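Local coordinates for protein putative kinase (Chloroflexus aurantiacus, PDB 2RHM) that is of unknown function but, as a putative kinase with a P-loop nucleoside triphosphate hydrolase fold, probably binds a nucleotide and transfers its phosphate, at residues F86-D89 / L90-R94; D174-A177 / I178-V182. One frame throughout, in Å; residues are numbered along the deposited sequence.

Contact 1. Residues F86-D89 / L90-R94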
loop_
_atom_site.group_PDB
_atom_site.type_symbol
_atom_site.label_atom_id
_atom_site.label_comp_id
_atom_site.label_asym_id
_atom_site.label_seq_id
_atom_site.Cartn_x
_atom_site.Cartn_y
_atom_site.Cartn_z
ATOM N N PHE B 86 0.534 -16.285 5.760
ATOM C CA PHE B 86 -0.023 -16.712 4.474
ATOM C C PHE B 86 -0.583 -18.136 4.517
ATOM O O PHE B 86 -0.047 -19.025 5.208
ATOM C CB PHE B 86 1.020 -16.612 3.367
ATOM C CG PHE B 86 1.435 -15.219 3.035
ATOM C CD1 PHE B 86 0.633 -14.419 2.237
ATOM C CD2 PHE B 86 2.633 -14.697 3.499
ATOM C CE1 PHE B 86 1.026 -13.132 1.895
ATOM C CE2 PHE B 86 3.021 -13.412 3.173
ATOM C CZ PHE B 86 2.221 -12.630 2.381
ATOM N N ARG B 87 -1.653 -18.350 3.752
ATOM C CA ARG B 87 -2.333 -19.640 3.691
ATOM C C ARG B 87 -2.114 -20.262 2.328
ATOM O O ARG B 87 -2.418 -19.640 1.314
ATOM C CB ARG B 87 -3.826 -19.455 3.819
ATOM C CG ARG B 87 -4.317 -19.037 5.153
ATOM C CD ARG B 87 -5.822 -18.921 5.109
ATOM N NE ARG B 87 -6.448 -20.236 4.962
ATOM C CZ ARG B 87 -6.606 -21.112 5.957
ATOM N NH1 ARG B 87 -6.197 -20.833 7.195
ATOM N NH2 ARG B 87 -7.183 -22.281 5.723
ATOM N N VAL B 88 -1.603 -21.486 2.301
ATOM C CA VAL B 88 -1.360 -22.167 1.046
ATOM C C VAL B 88 -2.641 -22.278 0.216
ATOM O O VAL B 88 -2.628 -22.078 -1.007
ATOM C CB VAL B 88 -0.782 -23.581 1.280
ATOM C CG1 VAL B 88 -0.801 -24.395 0.001
ATOM C CG2 VAL B 88 0.632 -23.505 1.824
ATOM N N ASP B 89 -3.744 -22.601 0.876
ATOM C CA ASP B 89 -4.965 -22.881 0.150
ATOM C C ASP B 89 -5.508 -21.712 -0.657
ATOM O O ASP B 89 -6.087 -21.933 -1.714
ATOM C CB ASP B 89 -6.053 -23.470 1.058
ATOM C CG ASP B 89 -6.531 -22.519 2.153
ATOM O OD1 ASP B 89 -5.974 -21.429 2.366
ATOM O OD2 ASP B 89 -7.494 -22.911 2.841
ATOM N N LEU B 90 -5.287 -20.485 -0.185
ATOM C CA LEU B 90 -5.756 -19.285 -0.883
ATOM C C LEU B 90 -4.656 -18.407 -1.482
ATOM O O LEU B 90 -4.835 -17.824 -2.560
ATOM C CB LEU B 90 -6.581 -18.438 0.075
ATOM C CG LEU B 90 -7.915 -19.008 0.530
ATOM C CD1 LEU B 90 -8.592 -17.970 1.421
ATOM C CD2 LEU B 90 -8.784 -19.370 -0.659
ATOM N N ASP B 91 -3.538 -18.260 -0.777
ATOM C CA ASP B 91 -2.473 -17.372 -1.253
ATOM C C ASP B 91 -1.621 -17.928 -2.383
ATOM O O ASP B 91 -0.981 -17.167 -3.100
ATOM C CB ASP B 91 -1.617 -16.887 -0.072
ATOM C CG ASP B 91 -2.381 -15.957 0.858
ATOM O OD1 ASP B 91 -2.788 -14.874 0.385
ATOM O OD2 ASP B 91 -2.565 -16.283 2.057
ATOM N N THR B 92 -1.621 -19.240 -2.586
ATOM C CA THR B 92 -0.890 -19.778 -3.733
ATOM C C THR B 92 -1.437 -19.202 -5.043
ATOM O O THR B 92 -0.654 -18.740 -5.891
ATOM C CB THR B 92 -0.939 -21.318 -3.732
ATOM O OG1 THR B 92 -0.468 -21.771 -2.460
ATOM C CG2 THR B 92 -0.075 -21.898 -4.838
ATOM N N GLU B 93 -2.761 -19.212 -5.218
ATOM C CA GLU B 93 -3.349 -18.696 -6.452
ATOM C C GLU B 93 -3.278 -17.164 -6.476
ATOM O O GLU B 93 -3.131 -16.564 -7.551
ATOM C CB GLU B 93 -4.776 -19.172 -6.639
ATOM C CG GLU B 93 -5.366 -18.736 -7.991
ATOM C CD GLU B 93 -6.691 -19.391 -8.300
ATOM O OE1 GLU B 93 -7.096 -20.297 -7.550
ATOM O OE2 GLU B 93 -7.328 -19.001 -9.304
ATOM N N ARG B 94 -3.363 -16.514 -5.323
ATOM C CA ARG B 94 -3.194 -15.057 -5.344
ATOM C C ARG B 94 -1.794 -14.665 -5.807
ATOM O O ARG B 94 -1.648 -13.680 -6.528
ATOM C CB ARG B 94 -3.502 -14.396 -4.007
ATOM C CG ARG B 94 -4.971 -14.443 -3.579
ATOM C CD ARG B 94 -5.060 -14.061 -2.118
ATOM N NE ARG B 94 -6.375 -14.343 -1.559
ATOM C CZ ARG B 94 -6.606 -14.669 -0.293
ATOM N NH1 ARG B 94 -5.614 -14.854 0.569
ATOM N NH2 ARG B 94 -7.854 -14.903 0.094
HETATM O O HOH W 1 -4.345 -21.120 -3.831
#
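Arg87 and Asp91 bind each other twice at the start of helix 88-101, in the P-loop NTPase fold. Arg87 holds the N-cap position, and its backbone O takes the N-H of Asp91 (Arg87 O to Asp91 N, 2.7 Å), a bond that closes the first turn of the helix. In return the Asp91 side chain reaches back: with CG beside its own backbone N (chi1 -68°), OD2 receives Arg87 N on its anti lone pair at 2.8 Å and almost straight, 175°. This is the tightly packed side. The ring edge of Phe86 abuts the same carboxylate, CD1 lying 3.7 Å from Asp91 CG with the two planes 88° apart, and Tyr67 and Ile63 of helix 52-75 close in around them. The other oxygen is shared, for Asp91 OD1 is hydrogen-bonded with Tyr67 OH and forms a salt bridge with Arg94 NH1, the latter at 2.8 Å from above the carboxylate plane. An alanine here is likely to leave Arg87 N, Tyr67 OH and the Arg94 guanidinium each short of an acceptor, and the turn less firmly fixed. Leu90 CB lies over one face of that guanidinium, near its rim. Elsewhere on the turn, where Pro157 touches Thr92, Thr92 OG1 gives a hydrogen bond to a lone pair of Val88 O at 2.6 Å, while the partner backbone bond from Thr92 N is weak.

The solvent side is looser. There Arg87 turns its bent chain to Asp89 and grips it side-on in a salt bridge, NE to Asp89 OD1 at 2.9 Å and NH2 to OD2 at 3.0 Å, with both residues exposed. One turn of the helix is opened by water: a single molecule accepts from Glu93 N at 2.8 Å and donates to Asp89 O.

Contact 2. Residues D174-A177 / I178-V182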
loop_
_atom_site.group_PDB
_atom_site.type_symbol
_atom_site.label_atom_id
_atom_site.label_comp_id
_atom_site.label_asym_id
_atom_site.label_seq_id
_atom_site.Cartn_x
_atom_site.Cartn_y
_atom_site.Cartn_z
ATOM N N ASP B 174 20.769 -14.655 14.694
ATOM C CA ASP B 174 21.652 -13.615 14.192
ATOM C C ASP B 174 20.920 -12.955 13.036
ATOM O O ASP B 174 20.839 -13.505 11.931
ATOM C CB ASP B 174 22.987 -14.195 13.749
ATOM C CG ASP B 174 23.974 -13.127 13.310
ATOM O OD1 ASP B 174 23.589 -12.186 12.574
ATOM O OD2 ASP B 174 25.153 -13.238 13.692
HETATM N N MSE B 175 20.368 -11.775 13.294
HETATM C CA MSE B 175 19.539 -11.113 12.297
HETATM C C MSE B 175 20.354 -10.751 11.054
HETATM O O MSE B 175 19.870 -10.896 9.947
HETATM C CB MSE B 175 18.836 -9.891 12.916
HETATM C CG MSE B 175 17.680 -9.349 12.101
HETATM SE SE MSE B 175 16.309 -10.715 11.818
HETATM C CE MSE B 175 15.720 -10.818 13.614
ATOM N N ASN B 176 21.611 -10.340 11.210
ATOM C CA ASN B 176 22.377 -9.979 10.023
ATOM C C ASN B 176 22.610 -11.188 9.146
ATOM O O ASN B 176 22.681 -11.061 7.930
ATOM C CB ASN B 176 23.740 -9.330 10.303
ATOM C CG ASN B 176 24.489 -9.015 8.984
ATOM O OD1 ASN B 176 23.930 -8.347 8.097
ATOM N ND2 ASN B 176 25.698 -9.561 8.817
ATOM N N ALA B 177 22.771 -12.361 9.756
ATOM C CA ALA B 177 22.970 -13.573 8.972
ATOM C C ALA B 177 21.755 -13.819 8.087
ATOM O O ALA B 177 21.884 -14.189 6.913
ATOM C CB ALA B 177 23.240 -14.774 9.891
ATOM N N ILE B 178 20.566 -13.577 8.636
ATOM C CA ILE B 178 19.326 -13.760 7.892
ATOM C C ILE B 178 19.241 -12.728 6.767
ATOM O O ILE B 178 18.959 -13.074 5.631
ATOM C CB ILE B 178 18.103 -13.694 8.822
ATOM C CG1 ILE B 178 18.175 -14.834 9.858
ATOM C CG2 ILE B 178 16.828 -13.781 8.007
ATOM C CD1 ILE B 178 17.275 -14.634 11.062
ATOM N N VAL B 179 19.557 -11.469 7.058
ATOM C CA VAL B 179 19.607 -10.451 6.015
ATOM C C VAL B 179 20.602 -10.842 4.918
ATOM O O VAL B 179 20.279 -10.738 3.737
ATOM C CB VAL B 179 19.978 -9.064 6.571
ATOM C CG1 VAL B 179 20.285 -8.083 5.426
ATOM C CG2 VAL B 179 18.860 -8.528 7.459
ATOM N N GLN B 180 21.795 -11.305 5.303
ATOM C CA GLN B 180 22.809 -11.729 4.312
ATOM C C GLN B 180 22.351 -12.899 3.439
ATOM O O GLN B 180 22.668 -12.942 2.244
ATOM C CB GLN B 180 24.149 -12.073 4.973
ATOM C CG GLN B 180 24.849 -10.874 5.576
ATOM C CD GLN B 180 24.853 -9.693 4.640
ATOM O OE1 GLN B 180 25.241 -9.813 3.476
ATOM N NE2 GLN B 180 24.396 -8.544 5.135
ATOM N N TRP B 181 21.653 -13.854 4.044
ATOM C CA TRP B 181 21.053 -14.959 3.299
ATOM C C TRP B 181 20.163 -14.440 2.168
ATOM O O TRP B 181 20.304 -14.864 1.016
ATOM C CB TRP B 181 20.277 -15.875 4.239
ATOM C CG TRP B 181 19.716 -17.104 3.547
ATOM C CD1 TRP B 181 20.328 -18.306 3.373
ATOM C CD2 TRP B 181 18.428 -17.218 2.939
ATOM N NE1 TRP B 181 19.494 -19.162 2.705
ATOM C CE2 TRP B 181 18.322 -18.521 2.418
ATOM C CE3 TRP B 181 17.349 -16.344 2.787
ATOM C CZ2 TRP B 181 17.174 -18.969 1.749
ATOM C CZ3 TRP B 181 16.218 -16.789 2.134
ATOM C CH2 TRP B 181 16.140 -18.088 1.624
ATOM N N VAL B 182 19.275 -13.502 2.493
ATOM C CA VAL B 182 18.435 -12.854 1.479
ATOM C C VAL B 182 19.287 -12.088 0.451
ATOM O O VAL B 182 19.062 -12.211 -0.746
ATOM C CB VAL B 182 17.375 -11.887 2.108
ATOM C CG1 VAL B 182 16.562 -11.211 1.020
ATOM C CG2 VAL B 182 16.453 -12.626 3.036
#
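Met175, Asn176 and Ala177 each offer a backbone O to the N-H four residues on, at Val179, Gln180 and Trp181, so the first turns of the C-terminal helix 175-187 run in regular alpha geometry, with Val179 N 3.0 Å from Met175 O. Just ahead of them the bond from Ile178 N to Asp174 O is weak. As N-cap, Asp174 places its side-chain OD1 2.9 Å from Ala177 N, a capping bond that arrives from above the carboxylate plane.

The polar flank is carried by two amides. Gln180 folds back at its second torsion (chi2 -46°), which brings NE2 over to Asn176 OD1 at 3.0 Å in a nearly straight bond of 167°. The acceptor lies close to the amide plane of Gln180, yet the donor is tilted from the carbonyl plane of Asn176, and the two amides are turned 47° against each other. The first torsion, with CG beside the backbone N, already lays Gln180 CG 3.2 Å from the backbone O of Asn176. At the far end Gln180 OE1 bonds Arg183 NH1, so both ends of this amide are engaged and its orientation is set.

On the apolar flank the selenomethionine at Met175, bent at two torsions, sets SE 4.1 Å from Ile178 CD1. Ile178 is buried against Leu163 and Val165 of strand 162-166 and Ile109 of strand 105-112, while Met175 and Val179 lean on helix 18-29. The chemistry thus splits by side: an amphipathic helix start, in which apolar branches seat it on the sheet and the neighbouring helix, while the Asp174 cap and the Asn176-Gln180 amide pair satisfy backbone and side-chain polar groups along the outer flank.

In the fold
Contact 1 precedes contact 2 along the chain, and each lies at the N-terminal end of a different helix of the same P-loop domain. Their centres are about 26 Å apart and their nearest atoms about 13 Å, so they do not touch; the five-stranded parallel sheet lies between them. Contact 1 opens helix 88-101, which follows strand 80-83 and packs beside helix 52-75. Contact 2 opens helix 175-187, which follows the edge strand 162-166 and packs beside helix 18-29. The two helix starts therefore flank the sheet, one on each face of an alpha/beta/alpha sandwich. Neither belongs to the benzoic acid pocket: the ligand is about 13 Å from the Phe86 side chain.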